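Local coordinates for protein acetyltransferase (Agrobacterium tumefaciens, PDB 2FSR) that probably transfers an acetyl group from acetyl-coenzyme A to an acceptor not yet identified, as a member of the GNAT acetyltransferase family, at residues A47-D50 and F51-P55; L77-W80 and H81-H85; V134-R137 and D138-F141. All coordinates share one frame; numbering follows the deposited sequence.

Interaction 1: A47-D50 and F51-P55; sequences AYRD and FMASP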
loop_
_atom_site.group_PDB
_atom_site.type_symbol
_atom_site.label_atom_id
_atom_site.label_comp_id
_atom_site.label_asym_id
_atom_site.label_seq_id
_atom_site.Cartn_x
_atom_site.Cartn_y
_atom_site.Cartn_z
ATOM N N ALA A 47 9.668 6.352 11.933
ATOM C CA ALA A 47 10.319 5.262 11.172
ATOM C C ALA A 47 10.001 5.428 9.689
ATOM O O ALA A 47 10.841 5.140 8.813
ATOM C CB ALA A 47 9.860 3.916 11.677
ATOM N N TYR A 48 8.787 5.904 9.395
ATOM C CA TYR A 48 8.391 6.152 8.006
ATOM C C TYR A 48 9.281 7.212 7.374
ATOM O O TYR A 48 9.734 7.044 6.233
ATOM C CB TYR A 48 6.910 6.564 7.966
ATOM C CG TYR A 48 6.322 6.830 6.594
ATOM C CD1 TYR A 48 5.859 5.779 5.794
ATOM C CD2 TYR A 48 6.226 8.119 6.108
ATOM C CE1 TYR A 48 5.315 6.037 4.546
ATOM C CE2 TYR A 48 5.680 8.389 4.858
ATOM C CZ TYR A 48 5.236 7.340 4.083
ATOM O OH TYR A 48 4.684 7.609 2.846
ATOM N N ARG A 49 9.541 8.293 8.111
ATOM C CA ARG A 49 10.351 9.396 7.611
ATOM C C ARG A 49 11.798 8.928 7.437
ATOM O O ARG A 49 12.441 9.258 6.441
ATOM C CB ARG A 49 10.265 10.589 8.577
ATOM C CG ARG A 49 11.180 11.750 8.274
ATOM C CD ARG A 49 11.003 12.324 6.872
ATOM N NE ARG A 49 12.066 13.301 6.598
ATOM C CZ ARG A 49 12.611 13.532 5.404
ATOM N NH1 ARG A 49 12.190 12.873 4.318
ATOM N NH2 ARG A 49 13.596 14.423 5.277
ATOM N N ASP A 50 12.310 8.167 8.405
ATOM C CA ASP A 50 13.649 7.568 8.283
ATOM C C ASP A 50 13.771 6.821 6.951
ATOM O O ASP A 50 14.729 7.033 6.192
ATOM C CB ASP A 50 13.945 6.596 9.441
ATOM C CG ASP A 50 14.215 7.294 10.775
ATOM O OD1 ASP A 50 14.370 8.536 10.821
ATOM O OD2 ASP A 50 14.279 6.568 11.797
ATOM N N PHE A 51 12.770 6.004 6.643
ATOM C CA PHE A 51 12.780 5.247 5.393
ATOM C C PHE A 51 12.742 6.192 4.183
ATOM O O PHE A 51 13.548 6.078 3.252
ATOM C CB PHE A 51 11.583 4.282 5.337
ATOM C CG PHE A 51 11.398 3.621 3.987
ATOM C CD1 PHE A 51 12.139 2.503 3.654
ATOM C CD2 PHE A 51 10.496 4.123 3.064
ATOM C CE1 PHE A 51 11.978 1.884 2.393
ATOM C CE2 PHE A 51 10.329 3.511 1.807
ATOM C CZ PHE A 51 11.075 2.393 1.484
HETATM N N MSE A 52 11.786 7.122 4.196
HETATM C CA MSE A 52 11.546 7.991 3.049
HETATM C C MSE A 52 12.669 8.976 2.755
HETATM O O MSE A 52 12.811 9.430 1.620
HETATM C CB MSE A 52 10.203 8.725 3.197
HETATM C CG MSE A 52 9.018 7.780 3.234
HETATM SE SE MSE A 52 8.566 7.166 1.428
HETATM C CE MSE A 52 7.389 8.690 1.001
ATOM N N ALA A 53 13.481 9.280 3.774
ATOM C CA ALA A 53 14.615 10.190 3.604
ATOM C C ALA A 53 15.859 9.468 3.070
ATOM O O ALA A 53 16.818 10.118 2.663
ATOM C CB ALA A 53 14.929 10.859 4.929
ATOM N N SER A 54 15.816 8.135 3.091
ATOM C CA SER A 54 16.999 7.290 2.906
ATOM C C SER A 54 17.119 6.759 1.477
ATOM O O SER A 54 16.142 6.734 0.737
ATOM C CB SER A 54 16.927 6.109 3.873
ATOM O OG SER A 54 16.091 5.075 3.376
ATOM N N PRO A 55 18.324 6.288 1.098
ATOM C CA PRO A 55 18.478 5.631 -0.209
ATOM C C PRO A 55 17.572 4.405 -0.418
ATOM O O PRO A 55 17.278 4.051 -1.570
ATOM C CB PRO A 55 19.961 5.228 -0.233
ATOM C CG PRO A 55 20.624 6.157 0.747
ATOM C CD PRO A 55 19.602 6.410 1.826
#
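Tyr48 and Met52, a selenomethionine, make the main apolar contact one helical turn apart. The CG of Met52 sits over one face of the Tyr48 ring, 3.9 Å from its centroid and toward the rim, in a CH-pi contact. The bend at chi2 (-78°) puts the selenium obliquely to the ring, in a Met-aromatic contact, and the further bend at chi3 brings Met52 CE to 3.4 Å from Tyr48 OH. The same tyrosine meets Phe73 of helix 66-83, and Met52 touches Thr69 there.

These side chains belong to helix 45-53, the first of two consecutive helices that separate the early strands from the strand at 87-92, as in other GNAT folds. The second face-on contact is at Arg49, whose side chain folds back at chi2 (56°) and lays its guanidinium over Ala53 CB, 3.5 Å from NH1. That NH1 donates to Tyr64 O, which ties the helix to the following loop.

Backbone hydrogen bonds run from Phe51 N to Ala47 O, from Met52 N to Tyr48 O (2.9 Å) and from Ala53 N to Arg49 O. Further along, Phe51 O accepts from both Ser54 N (3.1 Å) and Ser54 OG (2.7 Å), the two donors arriving from the same face of its plane.

Interaction 2: L77-W80 and H81-H85; sequences LANW and HFFGH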
loop_
_atom_site.group_PDB
_atom_site.type_symbol
_atom_site.label_atom_id
_atom_site.label_comp_id
_atom_site.label_asym_id
_atom_site.label_seq_id
_atom_site.Cartn_x
_atom_site.Cartn_y
_atom_site.Cartn_z
ATOM N N LEU A 77 -3.321 8.018 4.940
ATOM C CA LEU A 77 -4.393 7.940 5.908
ATOM C C LEU A 77 -5.695 8.463 5.302
ATOM O O LEU A 77 -6.725 7.794 5.385
ATOM C CB LEU A 77 -4.005 8.729 7.176
ATOM C CG LEU A 77 -5.017 8.789 8.326
ATOM C CD1 LEU A 77 -6.154 9.768 8.079
ATOM C CD2 LEU A 77 -5.590 7.396 8.701
ATOM N N ALA A 78 -5.634 9.634 4.664
ATOM C CA ALA A 78 -6.836 10.322 4.162
ATOM C C ALA A 78 -7.594 9.578 3.067
ATOM O O ALA A 78 -8.812 9.774 2.910
ATOM C CB ALA A 78 -6.501 11.726 3.683
ATOM N N ASN A 79 -6.888 8.730 2.311
ATOM C CA ASN A 79 -7.563 7.972 1.257
ATOM C C ASN A 79 -8.753 7.168 1.800
ATOM O O ASN A 79 -9.746 6.983 1.099
ATOM C CB ASN A 79 -6.577 7.069 0.491
ATOM C CG ASN A 79 -5.966 7.751 -0.731
ATOM O OD1 ASN A 79 -5.937 7.164 -1.820
ATOM N ND2 ASN A 79 -5.482 8.979 -0.573
ATOM N N TRP A 80 -8.661 6.678 3.039
ATOM C CA TRP A 80 -9.773 5.901 3.640
ATOM C C TRP A 80 -11.066 6.719 3.670
ATOM O O TRP A 80 -12.102 6.267 3.191
ATOM C CB TRP A 80 -9.410 5.382 5.039
ATOM C CG TRP A 80 -8.429 4.281 4.957
ATOM C CD1 TRP A 80 -7.077 4.364 5.166
ATOM C CD2 TRP A 80 -8.697 2.911 4.599
ATOM N NE1 TRP A 80 -6.489 3.109 4.971
ATOM C CE2 TRP A 80 -7.466 2.212 4.625
ATOM C CE3 TRP A 80 -9.867 2.210 4.268
ATOM C CZ2 TRP A 80 -7.368 0.838 4.305
ATOM C CZ3 TRP A 80 -9.774 0.851 3.977
ATOM C CH2 TRP A 80 -8.532 0.176 3.993
ATOM N N HIS A 81 -10.966 7.939 4.181
ATOM C CA HIS A 81 -12.106 8.848 4.250
ATOM C C HIS A 81 -12.649 9.187 2.871
ATOM O O HIS A 81 -13.868 9.250 2.670
ATOM C CB HIS A 81 -11.659 10.127 4.958
ATOM C CG HIS A 81 -12.748 11.128 5.181
ATOM N ND1 HIS A 81 -13.571 11.089 6.285
ATOM C CD2 HIS A 81 -13.112 12.222 4.471
ATOM C CE1 HIS A 81 -14.422 12.101 6.227
ATOM N NE2 HIS A 81 -14.162 12.807 5.139
ATOM N N PHE A 82 -11.745 9.407 1.919
ATOM C CA PHE A 82 -12.126 9.890 0.598
ATOM C C PHE A 82 -12.632 8.800 -0.336
ATOM O O PHE A 82 -13.518 9.073 -1.174
ATOM C CB PHE A 82 -10.948 10.582 -0.060
ATOM C CG PHE A 82 -10.529 11.879 0.603
ATOM C CD1 PHE A 82 -11.467 12.792 1.121
ATOM C CD2 PHE A 82 -9.173 12.216 0.645
ATOM C CE1 PHE A 82 -11.031 14.000 1.696
ATOM C CE2 PHE A 82 -8.740 13.416 1.211
ATOM C CZ PHE A 82 -9.660 14.294 1.746
ATOM N N PHE A 83 -12.044 7.601 -0.232
ATOM C CA PHE A 83 -12.282 6.538 -1.225
ATOM C C PHE A 83 -12.702 5.202 -0.664
ATOM O O PHE A 83 -13.139 4.331 -1.435
ATOM C CB PHE A 83 -11.031 6.293 -2.076
ATOM C CG PHE A 83 -10.498 7.518 -2.723
ATOM C CD1 PHE A 83 -11.233 8.179 -3.707
ATOM C CD2 PHE A 83 -9.255 8.011 -2.349
ATOM C CE1 PHE A 83 -10.732 9.341 -4.288
ATOM C CE2 PHE A 83 -8.740 9.160 -2.917
ATOM C CZ PHE A 83 -9.486 9.832 -3.891
ATOM N N GLY A 84 -12.557 5.003 0.641
ATOM C CA GLY A 84 -12.891 3.711 1.265
ATOM C C GLY A 84 -11.785 2.665 1.156
ATOM O O GLY A 84 -12.000 1.489 1.437
ATOM N N HIS A 85 -10.607 3.135 0.768
ATOM C CA HIS A 85 -9.369 2.347 0.756
ATOM C C HIS A 85 -8.206 3.300 1.015
ATOM O O HIS A 85 -8.369 4.533 0.934
ATOM C CB HIS A 85 -9.179 1.622 -0.590
ATOM C CG HIS A 85 -9.063 2.552 -1.767
ATOM N ND1 HIS A 85 -7.994 3.405 -1.947
ATOM C CD2 HIS A 85 -9.914 2.798 -2.797
ATOM C CE1 HIS A 85 -8.172 4.108 -3.058
ATOM N NE2 HIS A 85 -9.334 3.761 -3.589
HETATM O O HOH W 1 -9.188 8.545 6.483
#
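Trp80 and Gly84 close the last turn of helix 66-83, the long helix that leads into strand 87-92. Gly84 N donates to Trp80 O at 2.9 Å, and Gly84 itself leaves the helix with a positive phi of 83°, a conformation in which a CB would press on the preceding carbonyl. One step earlier, Phe83 N donates to Asn79 O at 2.7 Å.

The chain then doubles back across the indole of Trp80. CA of His85 lies over the face of the six-membered ring, 3.7 Å from its centroid and 20° off the normal, so that backbone rather than imidazole covers this face. A chi1 of -72° sets CG beside the Trp80 backbone N, which leaves the indole under the chain at His85, while NE1 binds Ala87 O at the start of the strand. The His85 ring is engaged on both nitrogens, ND1 with Ile104 O and NE2 with Lys113 NZ.

On another side of the helix, the Asn79 amide meets the Phe83 ring: Asn79 CG lies at the edge of the ring, in its plane, and Asn79 OD1 is 3.5 Å from Phe83 CD2. OD1 is satisfied by His106 N. Nearby, Ala78 CB rests 3.7 Å from CE2 of Phe82.

A water replaces the usual helical bond between Leu77 O and His81 N: it donates to the carbonyl at 2.8 Å and accepts from the amide at 3.0 Å. The whole turn is typical of a helix ended by a left-handed glycine, here at the helix-to-strand connection of an alpha/beta fold of the GNAT type.

Interaction 3: V134-R137 and D138-F141; sequences VALR and DWAF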
loop_
_atom_site.group_PDB
_atom_site.type_symbol
_atom_site.label_atom_id
_atom_site.label_comp_id
_atom_site.label_asym_id
_atom_site.label_seq_id
_atom_site.Cartn_x
_atom_site.Cartn_y
_atom_site.Cartn_z
ATOM N N VAL A 134 -1.289 -9.443 -1.068
ATOM C CA VAL A 134 -2.387 -10.383 -1.346
ATOM C C VAL A 134 -3.596 -10.058 -0.478
ATOM O O VAL A 134 -4.746 -10.047 -0.971
ATOM C CB VAL A 134 -1.937 -11.856 -1.117
ATOM C CG1 VAL A 134 -3.138 -12.788 -0.938
ATOM C CG2 VAL A 134 -1.029 -12.319 -2.268
ATOM N N ALA A 135 -3.359 -9.787 0.804
ATOM C CA ALA A 135 -4.443 -9.522 1.746
ATOM C C ALA A 135 -5.202 -8.269 1.364
ATOM O O ALA A 135 -6.436 -8.280 1.318
ATOM C CB ALA A 135 -3.914 -9.423 3.178
ATOM N N LEU A 136 -4.484 -7.183 1.076
ATOM C CA LEU A 136 -5.194 -5.939 0.759
ATOM C C LEU A 136 -5.812 -5.976 -0.634
ATOM O O LEU A 136 -6.914 -5.449 -0.838
ATOM C CB LEU A 136 -4.281 -4.719 0.929
ATOM C CG LEU A 136 -5.002 -3.372 0.883
ATOM C CD1 LEU A 136 -6.089 -3.228 1.959
ATOM C CD2 LEU A 136 -3.992 -2.218 0.952
ATOM N N ARG A 137 -5.102 -6.565 -1.592
ATOM C CA ARG A 137 -5.656 -6.809 -2.940
ATOM C C ARG A 137 -6.977 -7.572 -2.864
ATOM O O ARG A 137 -7.984 -7.159 -3.463
ATOM C CB ARG A 137 -4.665 -7.602 -3.793
ATOM C CG ARG A 137 -5.195 -8.055 -5.173
ATOM C CD ARG A 137 -4.430 -9.259 -5.693
ATOM N NE ARG A 137 -4.799 -10.487 -4.983
ATOM C CZ ARG A 137 -4.137 -11.644 -5.040
ATOM N NH1 ARG A 137 -3.033 -11.764 -5.766
ATOM N NH2 ARG A 137 -4.583 -12.685 -4.352
ATOM N N ASP A 138 -6.972 -8.698 -2.158
ATOM C CA ASP A 138 -8.189 -9.514 -2.045
ATOM C C ASP A 138 -9.304 -8.762 -1.344
ATOM O O ASP A 138 -10.465 -8.849 -1.754
ATOM C CB ASP A 138 -7.899 -10.798 -1.272
ATOM C CG ASP A 138 -7.104 -11.810 -2.080
ATOM O OD1 ASP A 138 -6.781 -11.548 -3.251
ATOM O OD2 ASP A 138 -6.799 -12.880 -1.511
ATOM N N TRP A 139 -8.972 -8.065 -0.261
ATOM C CA TRP A 139 -9.958 -7.264 0.459
ATOM C C TRP A 139 -10.605 -6.243 -0.483
ATOM O O TRP A 139 -11.830 -6.042 -0.454
ATOM C CB TRP A 139 -9.289 -6.560 1.646
ATOM C CG TRP A 139 -10.235 -5.743 2.431
ATOM C CD1 TRP A 139 -10.986 -6.152 3.480
ATOM C CD2 TRP A 139 -10.530 -4.356 2.234
ATOM N NE1 TRP A 139 -11.732 -5.105 3.965
ATOM C CE2 TRP A 139 -11.481 -3.993 3.207
ATOM C CE3 TRP A 139 -10.085 -3.392 1.326
ATOM C CZ2 TRP A 139 -11.997 -2.690 3.308
ATOM C CZ3 TRP A 139 -10.603 -2.086 1.423
ATOM C CH2 TRP A 139 -11.548 -1.761 2.401
ATOM N N ALA A 140 -9.793 -5.595 -1.320
ATOM C CA ALA A 140 -10.322 -4.596 -2.259
ATOM C C ALA A 140 -11.245 -5.225 -3.297
ATOM O O ALA A 140 -12.309 -4.668 -3.596
ATOM C CB ALA A 140 -9.203 -3.862 -2.946
ATOM N N PHE A 141 -10.834 -6.360 -3.865
ATOM C CA PHE A 141 -11.651 -7.018 -4.882
ATOM C C PHE A 141 -12.936 -7.568 -4.272
ATOM O O PHE A 141 -14.001 -7.531 -4.905
ATOM C CB PHE A 141 -10.913 -8.150 -5.593
ATOM C CG PHE A 141 -9.898 -7.690 -6.600
ATOM C CD1 PHE A 141 -10.130 -6.580 -7.416
ATOM C CD2 PHE A 141 -8.715 -8.395 -6.759
ATOM C CE1 PHE A 141 -9.182 -6.173 -8.346
ATOM C CE2 PHE A 141 -7.773 -7.999 -7.697
ATOM C CZ PHE A 141 -7.994 -6.895 -8.486
#
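Arg137 and Asp138 lie side by side on helix 128-143, pointing the same way and joined by a salt bridge between adjacent residues. In the GNAT fold this helix connects two strands, here 114-119 and 149-153, and in relatives its N-terminal end faces the pyrophosphate of acetyl-coenzyme A; the residues described here belong to its middle and later turns.

The guanidinium is presented side-on. NE (2.8 Å) and NH2 (2.7 Å) both donate to the single oxygen OD1 of Asp138, which lies practically in the guanidinium plane. The donors come from the syn side but above the carboxylate plane, and the two flat groups are turned 33° from each other. A bend at chi3 (74°) swings the end of the arginine back alongside the aspartate. The other aspartate oxygen, OD2, lies 3.7 Å from Val134 CG1, with the valine and aspartate side chains running alongside each other.

Arg137 uses its aliphatic part differently: its CG meets CE2 of Phe141 at 3.6 Å, the two side chains crossing at an angle. Both residues also reach Leu149 on the next strand.

A second pair, Leu136 and Trp139, runs alongside on the sheet-facing side and touches Leu30. Leu136 also packs on Ile102 and Ile104 of strand 97-105, and Ala140 on Ile104.

Regular backbone bonds underlie these pairs, from Asp138 N to Val134 O (2.9 Å), Trp139 N to Ala135 O, Ala140 N to Leu136 O and Phe141 N to Arg137 O. Leu136 CD1 approaches the Trp139 indole obliquely, 4.0 Å from CE3.

Overall arrangement
All three contacts lie within the GNAT domain, each inside or at the end of one helix. Interactions 2 and 3 touch: Trp139 CH2 of helix 128-143 approaches Gly84 O at 3.4 Å and Trp80 CZ3 at 3.5 Å, the two indoles meeting with planes about 65° apart; the centres of the two interactions are about 15 Å apart. Interaction 1 sits farther off, its centre about 23 Å from that of interaction 2 and about 26 Å from that of interaction 3, on the opposite side of the chain's centre from the latter. Helix 66-83 nevertheless borders both helix 45-53, through Tyr48 and Met52, and helix 128-143, through Trp80.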